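Stage II sporulation protein Q (Bacillus subtilis, PDB 3TUF) forms, together with SpoIIIAH, a channel between forespore and mother cell, takes part in forespore engulfment and anchors membrane proteins on the forespore side of the septum. Local coordinates at residues Asp95-Leu100 / Lys144-Ile149; Tyr115-Glu120 / Gln130-Val135; Ser126-Ser131 / His166-Lys171. One frame throughout, in Å; residues are numbered along the deposited sequence.

Contact 1 (Asp95-Leu100 / Lys144-Ile149)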
loop_
_atom_site.group_PDB
_atom_site.type_symbol
_atom_site.label_atom_id
_atom_site.label_comp_id
_atom_site.label_asym_id
_atom_site.label_seq_id
_atom_site.Cartn_x
_atom_site.Cartn_y
_atom_site.Cartn_z
ATOM N N ASP A 95 -38.001 -17.275 -26.162
ATOM C CA ASP A 95 -36.881 -17.958 -26.777
ATOM C C ASP A 95 -35.862 -16.925 -27.030
ATOM O O ASP A 95 -36.188 -15.839 -27.497
ATOM C CB ASP A 95 -37.303 -18.649 -28.070
ATOM C CG ASP A 95 -38.458 -19.714 -27.841
ATOM O OD1 ASP A 95 -38.187 -20.790 -27.218
ATOM O OD2 ASP A 95 -39.611 -19.479 -28.282
ATOM N N VAL A 96 -34.627 -17.243 -26.670
ATOM C CA VAL A 96 -33.488 -16.395 -26.965
ATOM C C VAL A 96 -32.769 -16.860 -28.233
ATOM O O VAL A 96 -32.656 -18.077 -28.466
ATOM C CB VAL A 96 -32.539 -16.576 -25.822
ATOM C CG1 VAL A 96 -31.040 -16.072 -26.159
ATOM C CG2 VAL A 96 -33.156 -16.003 -24.555
ATOM N N SER A 97 -32.236 -15.933 -29.023
ATOM C CA SER A 97 -31.552 -16.322 -30.255
ATOM C C SER A 97 -30.323 -15.520 -30.526
ATOM O O SER A 97 -30.139 -14.425 -30.013
ATOM C CB SER A 97 -32.485 -16.172 -31.450
ATOM O OG SER A 97 -33.100 -14.918 -31.408
ATOM N N ALA A 98 -29.490 -16.052 -31.390
ATOM C CA ALA A 98 -28.193 -15.473 -31.588
ATOM C C ALA A 98 -28.366 -14.107 -32.249
ATOM O O ALA A 98 -29.081 -13.935 -33.258
ATOM C CB ALA A 98 -27.306 -16.391 -32.404
ATOM N N SER A 99 -27.753 -13.127 -31.596
ATOM C CA SER A 99 -27.727 -11.758 -32.045
ATOM C C SER A 99 -26.882 -11.596 -33.297
ATOM O O SER A 99 -27.132 -10.702 -34.078
ATOM C CB SER A 99 -27.139 -10.908 -30.932
ATOM O OG SER A 99 -26.754 -9.652 -31.442
ATOM N N LEU A 100 -25.861 -12.434 -33.456
ATOM C CA LEU A 100 -25.058 -12.462 -34.664
ATOM C C LEU A 100 -24.613 -13.900 -34.890
ATOM O O LEU A 100 -24.666 -14.720 -33.976
ATOM C CB LEU A 100 -23.808 -11.596 -34.520
ATOM C CG LEU A 100 -23.881 -10.060 -34.384
ATOM C CD1 LEU A 100 -22.613 -9.576 -33.764
ATOM C CD2 LEU A 100 -24.117 -9.312 -35.701
ATOM N N LYS A 144 -26.343 -19.377 -36.630
ATOM C CA LYS A 144 -26.645 -18.252 -37.504
ATOM C C LYS A 144 -27.489 -17.217 -36.723
ATOM O O LYS A 144 -28.129 -17.542 -35.701
ATOM C CB LYS A 144 -27.255 -18.700 -38.895
ATOM C CG LYS A 144 -28.226 -19.883 -38.807
ATOM C CD LYS A 144 -28.497 -20.737 -40.116
ATOM C CE LYS A 144 -29.223 -22.133 -39.828
ATOM N NZ LYS A 144 -30.572 -22.117 -39.100
ATOM N N GLN A 145 -27.413 -15.956 -37.181
ATOM C CA GLN A 145 -28.148 -14.847 -36.616
ATOM C C GLN A 145 -29.638 -15.197 -36.518
ATOM O O GLN A 145 -30.183 -15.682 -37.468
ATOM C CB GLN A 145 -27.937 -13.650 -37.530
ATOM C CG GLN A 145 -28.746 -12.454 -37.095
ATOM C CD GLN A 145 -28.218 -11.101 -37.570
ATOM O OE1 GLN A 145 -28.054 -10.867 -38.776
ATOM N NE2 GLN A 145 -27.981 -10.188 -36.616
ATOM N N ASN A 146 -30.276 -14.990 -35.369
ATOM C CA ASN A 146 -31.710 -15.326 -35.114
ATOM C C ASN A 146 -32.034 -16.785 -34.874
ATOM O O ASN A 146 -33.213 -17.188 -34.669
ATOM C CB ASN A 146 -32.642 -14.743 -36.180
ATOM C CG ASN A 146 -32.675 -13.248 -36.084
ATOM O OD1 ASN A 146 -32.040 -12.535 -36.878
ATOM N ND2 ASN A 146 -33.322 -12.751 -35.032
ATOM N N GLN A 147 -30.978 -17.588 -34.874
ATOM C CA GLN A 147 -31.133 -18.964 -34.547
ATOM C C GLN A 147 -31.297 -19.098 -33.056
ATOM O O GLN A 147 -30.442 -18.625 -32.277
ATOM C CB GLN A 147 -29.937 -19.721 -35.010
ATOM C CG GLN A 147 -30.191 -21.205 -34.882
ATOM C CD GLN A 147 -28.974 -22.035 -35.209
ATOM O OE1 GLN A 147 -28.778 -23.054 -34.562
ATOM N NE2 GLN A 147 -28.165 -21.638 -36.195
ATOM N N VAL A 148 -32.404 -19.715 -32.654
ATOM C CA VAL A 148 -32.705 -19.848 -31.235
ATOM C C VAL A 148 -31.601 -20.641 -30.595
ATOM O O VAL A 148 -31.135 -21.650 -31.163
ATOM C CB VAL A 148 -34.025 -20.571 -30.988
ATOM C CG1 VAL A 148 -34.073 -21.180 -29.589
ATOM C CG2 VAL A 148 -35.209 -19.579 -31.219
ATOM N N ILE A 149 -31.168 -20.179 -29.421
ATOM C CA ILE A 149 -30.121 -20.869 -28.729
ATOM C C ILE A 149 -30.475 -21.195 -27.301
ATOM O O ILE A 149 -29.698 -21.863 -26.624
ATOM C CB ILE A 149 -28.795 -20.094 -28.761
ATOM C CG1 ILE A 149 -28.938 -18.797 -27.987
ATOM C CG2 ILE A 149 -28.287 -19.912 -30.251
ATOM C CD1 ILE A 149 -27.732 -17.901 -28.147
#

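Contact 2 (Tyr115-Glu120 / Gln130-Val135)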
loop_
_atom_site.group_PDB
_atom_site.type_symbol
_atom_site.label_atom_id
_atom_site.label_comp_id
_atom_site.label_asym_id
_atom_site.label_seq_id
_atom_site.Cartn_x
_atom_site.Cartn_y
_atom_site.Cartn_z
ATOM N N TYR A 115 -28.040 -21.369 -17.154
ATOM C CA TYR A 115 -27.213 -21.620 -18.345
ATOM C C TYR A 115 -26.498 -20.413 -18.911
ATOM O O TYR A 115 -27.019 -19.301 -18.882
ATOM C CB TYR A 115 -28.056 -22.203 -19.424
ATOM C CG TYR A 115 -28.167 -23.674 -19.306
ATOM C CD1 TYR A 115 -27.192 -24.520 -19.887
ATOM C CD2 TYR A 115 -29.291 -24.259 -18.656
ATOM C CE1 TYR A 115 -27.336 -25.951 -19.830
ATOM C CE2 TYR A 115 -29.448 -25.674 -18.589
ATOM C CZ TYR A 115 -28.460 -26.483 -19.181
ATOM O OH TYR A 115 -28.627 -27.831 -19.116
ATOM N N VAL A 116 -25.310 -20.608 -19.441
ATOM C CA VAL A 116 -24.575 -19.467 -19.947
ATOM C C VAL A 116 -24.104 -19.925 -21.275
ATOM O O VAL A 116 -23.543 -21.030 -21.369
ATOM C CB VAL A 116 -23.310 -19.117 -19.091
ATOM C CG1 VAL A 116 -22.479 -17.986 -19.765
ATOM C CG2 VAL A 116 -23.653 -18.743 -17.598
ATOM N N VAL A 117 -24.365 -19.118 -22.311
ATOM C CA VAL A 117 -23.869 -19.411 -23.650
ATOM C C VAL A 117 -23.063 -18.221 -24.120
ATOM O O VAL A 117 -23.416 -17.061 -23.864
ATOM C CB VAL A 117 -24.995 -19.661 -24.657
ATOM C CG1 VAL A 117 -24.428 -19.817 -26.125
ATOM C CG2 VAL A 117 -25.883 -20.867 -24.223
ATOM N N GLU A 118 -21.982 -18.505 -24.823
ATOM C CA GLU A 118 -21.149 -17.448 -25.288
ATOM C C GLU A 118 -20.835 -17.764 -26.719
ATOM O O GLU A 118 -20.412 -18.864 -27.030
ATOM C CB GLU A 118 -19.901 -17.386 -24.436
ATOM C CG GLU A 118 -18.833 -16.453 -24.954
ATOM C CD GLU A 118 -17.626 -16.205 -23.982
ATOM O OE1 GLU A 118 -16.679 -15.573 -24.489
ATOM O OE2 GLU A 118 -17.608 -16.605 -22.763
ATOM N N VAL A 119 -21.082 -16.811 -27.601
ATOM C CA VAL A 119 -20.898 -17.050 -29.037
ATOM C C VAL A 119 -19.785 -16.144 -29.515
ATOM O O VAL A 119 -19.802 -14.925 -29.278
ATOM C CB VAL A 119 -22.232 -16.886 -29.881
ATOM C CG1 VAL A 119 -21.996 -17.105 -31.400
ATOM C CG2 VAL A 119 -23.265 -17.850 -29.412
ATOM N N GLU A 120 -18.799 -16.778 -30.136
ATOM C CA GLU A 120 -17.663 -16.124 -30.756
ATOM C C GLU A 120 -18.048 -15.611 -32.137
ATOM O O GLU A 120 -18.589 -16.391 -32.955
ATOM C CB GLU A 120 -16.627 -17.205 -30.961
ATOM C CG GLU A 120 -15.443 -16.835 -31.793
ATOM C CD GLU A 120 -14.216 -16.922 -30.959
ATOM O OE1 GLU A 120 -14.313 -16.444 -29.802
ATOM O OE2 GLU A 120 -13.192 -17.497 -31.423
ATOM N N GLN A 130 -27.201 -15.482 -20.835
ATOM C CA GLN A 130 -27.000 -16.032 -19.517
ATOM C C GLN A 130 -28.300 -15.852 -18.792
ATOM O O GLN A 130 -29.105 -15.081 -19.235
ATOM C CB GLN A 130 -25.823 -15.270 -18.884
ATOM C CG GLN A 130 -26.121 -14.641 -17.556
ATOM C CD GLN A 130 -24.926 -14.001 -16.903
ATOM O OE1 GLN A 130 -23.750 -14.175 -17.358
ATOM N NE2 GLN A 130 -25.212 -13.233 -15.812
ATOM N N SER A 131 -28.537 -16.567 -17.690
ATOM C CA SER A 131 -29.907 -16.740 -17.083
ATOM C C SER A 131 -30.927 -17.672 -17.816
ATOM O O SER A 131 -32.121 -17.782 -17.406
ATOM C CB SER A 131 -30.577 -15.428 -16.706
ATOM O OG SER A 131 -31.405 -15.673 -15.558
ATOM N N LEU A 132 -30.437 -18.345 -18.877
ATOM C CA LEU A 132 -31.187 -19.352 -19.624
ATOM C C LEU A 132 -31.634 -20.538 -18.708
ATOM O O LEU A 132 -30.866 -20.979 -17.789
ATOM C CB LEU A 132 -30.316 -19.874 -20.769
ATOM C CG LEU A 132 -29.727 -18.784 -21.671
ATOM C CD1 LEU A 132 -29.213 -19.330 -23.010
ATOM C CD2 LEU A 132 -30.760 -17.753 -21.952
ATOM N N SER A 133 -32.877 -21.002 -18.986
ATOM C CA SER A 133 -33.562 -22.165 -18.421
ATOM C C SER A 133 -33.128 -23.380 -19.176
ATOM O O SER A 133 -33.071 -24.489 -18.607
ATOM C CB SER A 133 -35.044 -22.104 -18.760
ATOM O OG SER A 133 -35.708 -21.109 -18.017
ATOM N N GLU A 134 -32.921 -23.187 -20.491
ATOM C CA GLU A 134 -32.633 -24.293 -21.419
ATOM C C GLU A 134 -31.664 -23.825 -22.428
ATOM O O GLU A 134 -31.540 -22.622 -22.665
ATOM C CB GLU A 134 -33.870 -24.728 -22.233
ATOM C CG GLU A 134 -35.233 -24.726 -21.474
ATOM C CD GLU A 134 -36.373 -25.195 -22.370
ATOM O OE1 GLU A 134 -36.027 -25.723 -23.490
ATOM O OE2 GLU A 134 -37.578 -25.028 -21.948
ATOM N N VAL A 135 -31.027 -24.783 -23.079
ATOM C CA VAL A 135 -30.049 -24.485 -24.104
ATOM C C VAL A 135 -30.384 -25.371 -25.288
ATOM O O VAL A 135 -30.863 -26.518 -25.123
ATOM C CB VAL A 135 -28.618 -24.699 -23.522
ATOM C CG1 VAL A 135 -27.598 -24.938 -24.603
ATOM C CG2 VAL A 135 -28.223 -23.461 -22.739
#

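Contact 3 (Ser126-Ser131 / His166-Lys171)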
loop_
_atom_site.group_PDB
_atom_site.type_symbol
_atom_site.label_atom_id
_atom_site.label_comp_id
_atom_site.label_asym_id
_atom_site.label_seq_id
_atom_site.Cartn_x
_atom_site.Cartn_y
_atom_site.Cartn_z
ATOM N N SER A 126 -17.767 -10.929 -29.346
ATOM C CA SER A 126 -18.471 -12.117 -28.924
ATOM C C SER A 126 -19.674 -11.706 -28.080
ATOM O O SER A 126 -19.720 -10.593 -27.534
ATOM C CB SER A 126 -17.511 -12.993 -28.129
ATOM O OG SER A 126 -17.242 -12.353 -26.919
ATOM N N THR A 127 -20.661 -12.579 -27.980
ATOM C CA THR A 127 -21.866 -12.262 -27.221
ATOM C C THR A 127 -22.167 -13.274 -26.162
ATOM O O THR A 127 -21.820 -14.454 -26.308
ATOM C CB THR A 127 -23.120 -12.188 -28.118
ATOM O OG1 THR A 127 -23.026 -13.145 -29.194
ATOM C CG2 THR A 127 -23.275 -10.835 -28.650
ATOM N N VAL A 128 -22.865 -12.835 -25.128
ATOM C CA VAL A 128 -23.085 -13.679 -23.935
ATOM C C VAL A 128 -24.563 -13.666 -23.580
ATOM O O VAL A 128 -25.249 -12.616 -23.513
ATOM C CB VAL A 128 -22.179 -13.243 -22.708
ATOM C CG1 VAL A 128 -22.401 -14.104 -21.410
ATOM C CG2 VAL A 128 -20.694 -13.239 -23.109
ATOM N N TYR A 129 -25.069 -14.869 -23.381
ATOM C CA TYR A 129 -26.462 -15.035 -23.048
ATOM C C TYR A 129 -26.438 -15.883 -21.839
ATOM O O TYR A 129 -25.743 -16.933 -21.825
ATOM C CB TYR A 129 -27.139 -15.792 -24.168
ATOM C CG TYR A 129 -26.780 -15.252 -25.539
ATOM C CD1 TYR A 129 -25.541 -15.567 -26.130
ATOM C CD2 TYR A 129 -27.664 -14.420 -26.237
ATOM C CE1 TYR A 129 -25.167 -15.090 -27.397
ATOM C CE2 TYR A 129 -27.307 -13.902 -27.530
ATOM C CZ TYR A 129 -26.041 -14.260 -28.081
ATOM O OH TYR A 129 -25.690 -13.772 -29.312
ATOM N N GLN A 130 -27.201 -15.482 -20.835
ATOM C CA GLN A 130 -27.000 -16.032 -19.517
ATOM C C GLN A 130 -28.300 -15.852 -18.792
ATOM O O GLN A 130 -29.105 -15.081 -19.235
ATOM C CB GLN A 130 -25.823 -15.270 -18.884
ATOM C CG GLN A 130 -26.121 -14.641 -17.556
ATOM C CD GLN A 130 -24.926 -14.001 -16.903
ATOM O OE1 GLN A 130 -23.750 -14.175 -17.358
ATOM N NE2 GLN A 130 -25.212 -13.233 -15.812
ATOM N N SER A 131 -28.537 -16.567 -17.690
ATOM C CA SER A 131 -29.907 -16.740 -17.083
ATOM C C SER A 131 -30.927 -17.672 -17.816
ATOM O O SER A 131 -32.121 -17.782 -17.406
ATOM C CB SER A 131 -30.577 -15.428 -16.706
ATOM O OG SER A 131 -31.405 -15.673 -15.558
ATOM N N HIS A 166 -29.949 -12.291 -19.628
ATOM C CA HIS A 166 -28.913 -11.293 -19.588
ATOM C C HIS A 166 -28.080 -11.372 -20.871
ATOM O O HIS A 166 -27.613 -12.440 -21.242
ATOM C CB HIS A 166 -28.004 -11.548 -18.407
ATOM C CG HIS A 166 -26.906 -10.523 -18.239
ATOM N ND1 HIS A 166 -27.148 -9.243 -17.795
ATOM C CD2 HIS A 166 -25.570 -10.598 -18.444
ATOM C CE1 HIS A 166 -26.007 -8.570 -17.722
ATOM N NE2 HIS A 166 -25.035 -9.366 -18.127
ATOM N N PHE A 167 -27.881 -10.245 -21.545
ATOM C CA PHE A 167 -27.192 -10.266 -22.803
ATOM C C PHE A 167 -26.010 -9.271 -22.838
ATOM O O PHE A 167 -26.114 -8.099 -22.404
ATOM C CB PHE A 167 -28.183 -9.895 -23.855
ATOM C CG PHE A 167 -27.572 -9.637 -25.184
ATOM C CD1 PHE A 167 -26.990 -10.668 -25.883
ATOM C CD2 PHE A 167 -27.573 -8.371 -25.716
ATOM C CE1 PHE A 167 -26.401 -10.480 -27.121
ATOM C CE2 PHE A 167 -26.980 -8.140 -26.985
ATOM C CZ PHE A 167 -26.383 -9.205 -27.694
ATOM N N GLU A 168 -24.891 -9.703 -23.390
ATOM C CA GLU A 168 -23.704 -8.888 -23.392
ATOM C C GLU A 168 -23.008 -8.973 -24.740
ATOM O O GLU A 168 -23.106 -10.016 -25.423
ATOM C CB GLU A 168 -22.768 -9.377 -22.279
ATOM C CG GLU A 168 -23.310 -9.179 -20.856
ATOM C CD GLU A 168 -22.306 -9.665 -19.824
ATOM O OE1 GLU A 168 -21.189 -10.077 -20.277
ATOM O OE2 GLU A 168 -22.609 -9.646 -18.573
ATOM N N ILE A 169 -22.339 -7.876 -25.132
ATOM C CA ILE A 169 -21.481 -7.863 -26.333
ATOM C C ILE A 169 -20.211 -7.458 -25.719
ATOM O O ILE A 169 -20.222 -6.508 -24.895
ATOM C CB ILE A 169 -21.759 -6.715 -27.370
ATOM C CG1 ILE A 169 -23.227 -6.451 -27.544
ATOM C CG2 ILE A 169 -21.152 -6.980 -28.733
ATOM C CD1 ILE A 169 -23.721 -5.681 -26.350
ATOM N N ARG A 170 -19.141 -8.161 -26.107
ATOM C CA ARG A 170 -17.788 -7.931 -25.617
ATOM C C ARG A 170 -16.856 -7.847 -26.811
ATOM O O ARG A 170 -17.039 -8.582 -27.810
ATOM C CB ARG A 170 -17.315 -9.075 -24.702
ATOM C CG ARG A 170 -18.311 -9.461 -23.621
ATOM C CD ARG A 170 -17.749 -10.321 -22.572
ATOM N NE ARG A 170 -17.769 -9.513 -21.373
ATOM C CZ ARG A 170 -18.298 -9.898 -20.222
ATOM N NH1 ARG A 170 -18.799 -11.149 -20.128
ATOM N NH2 ARG A 170 -18.295 -9.039 -19.179
ATOM N N LYS A 171 -15.879 -6.943 -26.716
ATOM C CA LYS A 171 -14.821 -6.860 -27.707
ATOM C C LYS A 171 -13.517 -7.117 -26.991
ATOM O O LYS A 171 -13.175 -6.451 -25.983
ATOM C CB LYS A 171 -14.809 -5.503 -28.412
ATOM C CG LYS A 171 -13.507 -5.176 -29.127
ATOM C CD LYS A 171 -13.406 -5.791 -30.510
ATOM C CE LYS A 171 -12.273 -5.106 -31.281
ATOM N NZ LYS A 171 -11.433 -6.092 -32.022
HETATM O O HOH W 1 -15.088 -10.575 -26.880
#

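Contact 1 (Asp95-Leu100 / Lys144-Ile149)
Ile149 N donates a hydrogen bond to Val96 O at 2.7 Å, and Ala98 in turn uses both of its polar atoms: its N reaches Gln147 O, rising 38° out of that carbonyl's plane, while its O takes Asn146 N in plane at 2.6 Å. These three backbone bonds join 95-100 to 144-149. Between the first two of them Ser97 faces Val148 as an antiparallel non-hydrogen-bonded pair, CA to CA 3.8 Å. The partner chain enters its strand from a type II turn, Lys144 to Gln147, which Gln147 N closes onto Lys144 O and whose Asn146 N makes the last of the three bonds.

One side chain adds a polar link. With CG anti to its backbone N (chi1 176°) and the chain extended, Gln145 brings NE2 to Ser99 O at 2.7 Å; the bond is bent, 139° at the hydrogen. The same NE2 also bonds Asn40 O.

Apolar contacts are fewer. Val96 CG1 meets Ile149 CG1 at 3.9 Å, the two branches crossing at a slant, and Ala98 CB sits 4.2 Å from Ile149 CG2. Val148 CG2 reaches Asp95 CB, whose carboxylate turns to Lys151.

In the three-stranded sheet, strand 148-151 lies between 95-97 and 134-135. Val96 and Ile149 pack on Tyr129 of strand 125-132, while Ala98 and Ile149 also rest against Val143 of strand 142-143.

Contact 2 (Tyr115-Glu120 / Gln130-Val135)
Tyr115 meets Ser131 and Leu132 together in a G1 beta bulge, at the open end of the hairpin of strands 116-120 and 125-132 in the M23-family domain, away from its connecting turn, where the chain turns a corner at Tyr115 and again at Ser131. The bulge residue Ser131 has the positive phi (73°) of this motif, and the bond that fixes the register runs from Tyr115 N to Leu132 O at 2.9 Å, with 151° at the hydrogen. On the other side of the bulge Gln130 CA points its hydrogen at Tyr115 O.

Packing is tight on the face carrying Tyr115 and Leu132, whose CB atoms are 3.5 Å apart. Beside them Val117 CG2 touches Leu132 CD1 at 3.9 Å, the two side chains crossing at about a right angle, and the same methyl also meets Val135 CG2. Buried Val117 and Leu132 contrast with Ser133 and Glu134, which are exposed and have their CB atoms directed away from the 115-120 segment; Ser133 OG bonds to Ser152 O instead.

The Tyr115 ring spans the two regimes. Leu132 O lies at its edge, in plane, whereas Val135 CB lies over one face; with CG1 anti to the backbone N (chi1 158°), Val135 CG2 is left anti to the carbonyl carbon and sits at the ring's CG-CD1 side, 3.2 Å from Tyr115 CD1.

Contact 3 (Ser126-Ser131 / His166-Lys171)
Val128 and Glu168 pair through both N and O in the middle of this ladder, with Val128 N 2.8 Å from Glu168 O; the bond from Glu168 N arrives in the plane of the Val128 carbonyl, on a lone pair. Ser126 and Arg170 form a second such pair, where Arg170 N approaches Ser126 O nearly end-on. A water hydrogen-bonded to Ser126 OG also donates a weak bond to Arg170 O, bridging the strands. At the other end His166 N bonds Gln130 O at 2.9 Å, and a weak return bond runs from Gln130 N to His166 O.

On the face of His166, Glu168 and Arg170, a polar chain runs along the strand. His166 NE2 bonds Glu168 OE2 at 2.5 Å, shorter than expected and of doubtful exact length, and the other ring nitrogen, ND1, bonds Asp85 OD1, which would limit rotation of the imidazole. A salt bridge joins Arg170 NH1 to Glu168, although the placement of OE1 is less certain.

These are neighbouring antiparallel strands in the main sheet of the M23-family domain, their axes 4.5 Å apart and 162° between directions. Strand 116-120 flanks 125-132 on its other side, and Phe167 bonds back to Ile84 of strand 84-88.

Packing follows the two faces. On the polar one, His166 has CG anti to its backbone N, which sets the ring alongside Gln130, amide and imidazole planes 35° apart, with Gln130 CG 3.7 Å from His166 CB; Val128 CB touches Glu168 CB. On the opposite face Tyr129 and Phe167 point the same way, the rings meeting obliquely with planes at 45°, and Tyr129 CE2 comes within 3.6 Å of Phe167 CE1. Thr127 CG2 reaches that same Phe167 CE1 at 3.5 Å.

Contact 3 is the buried one, its centre about 4 Å from that of the chain, whereas contacts 1 and 2, with centres about 11 and 9 Å from it, are partly buried. Contacts 2 and 3 share Gln130 and Ser131 and use opposite edges of strand 125-132; contact 1 belongs to the three-stranded sheet and meets contact 2 there, strands 148-151 and 134-135 being neighbours. Tyr129 of contact 3 ties the sheets together, its OH accepting a probable hydrogen bond from Ser99 N. Chemistry follows place: paired backbone bonds, one of them weak, plus a largely buried face with His166, Glu168 and Arg170 in contact 3, one bulge bond with aliphatic packing in contact 2, and turn-ended backbone bonding in contact 1.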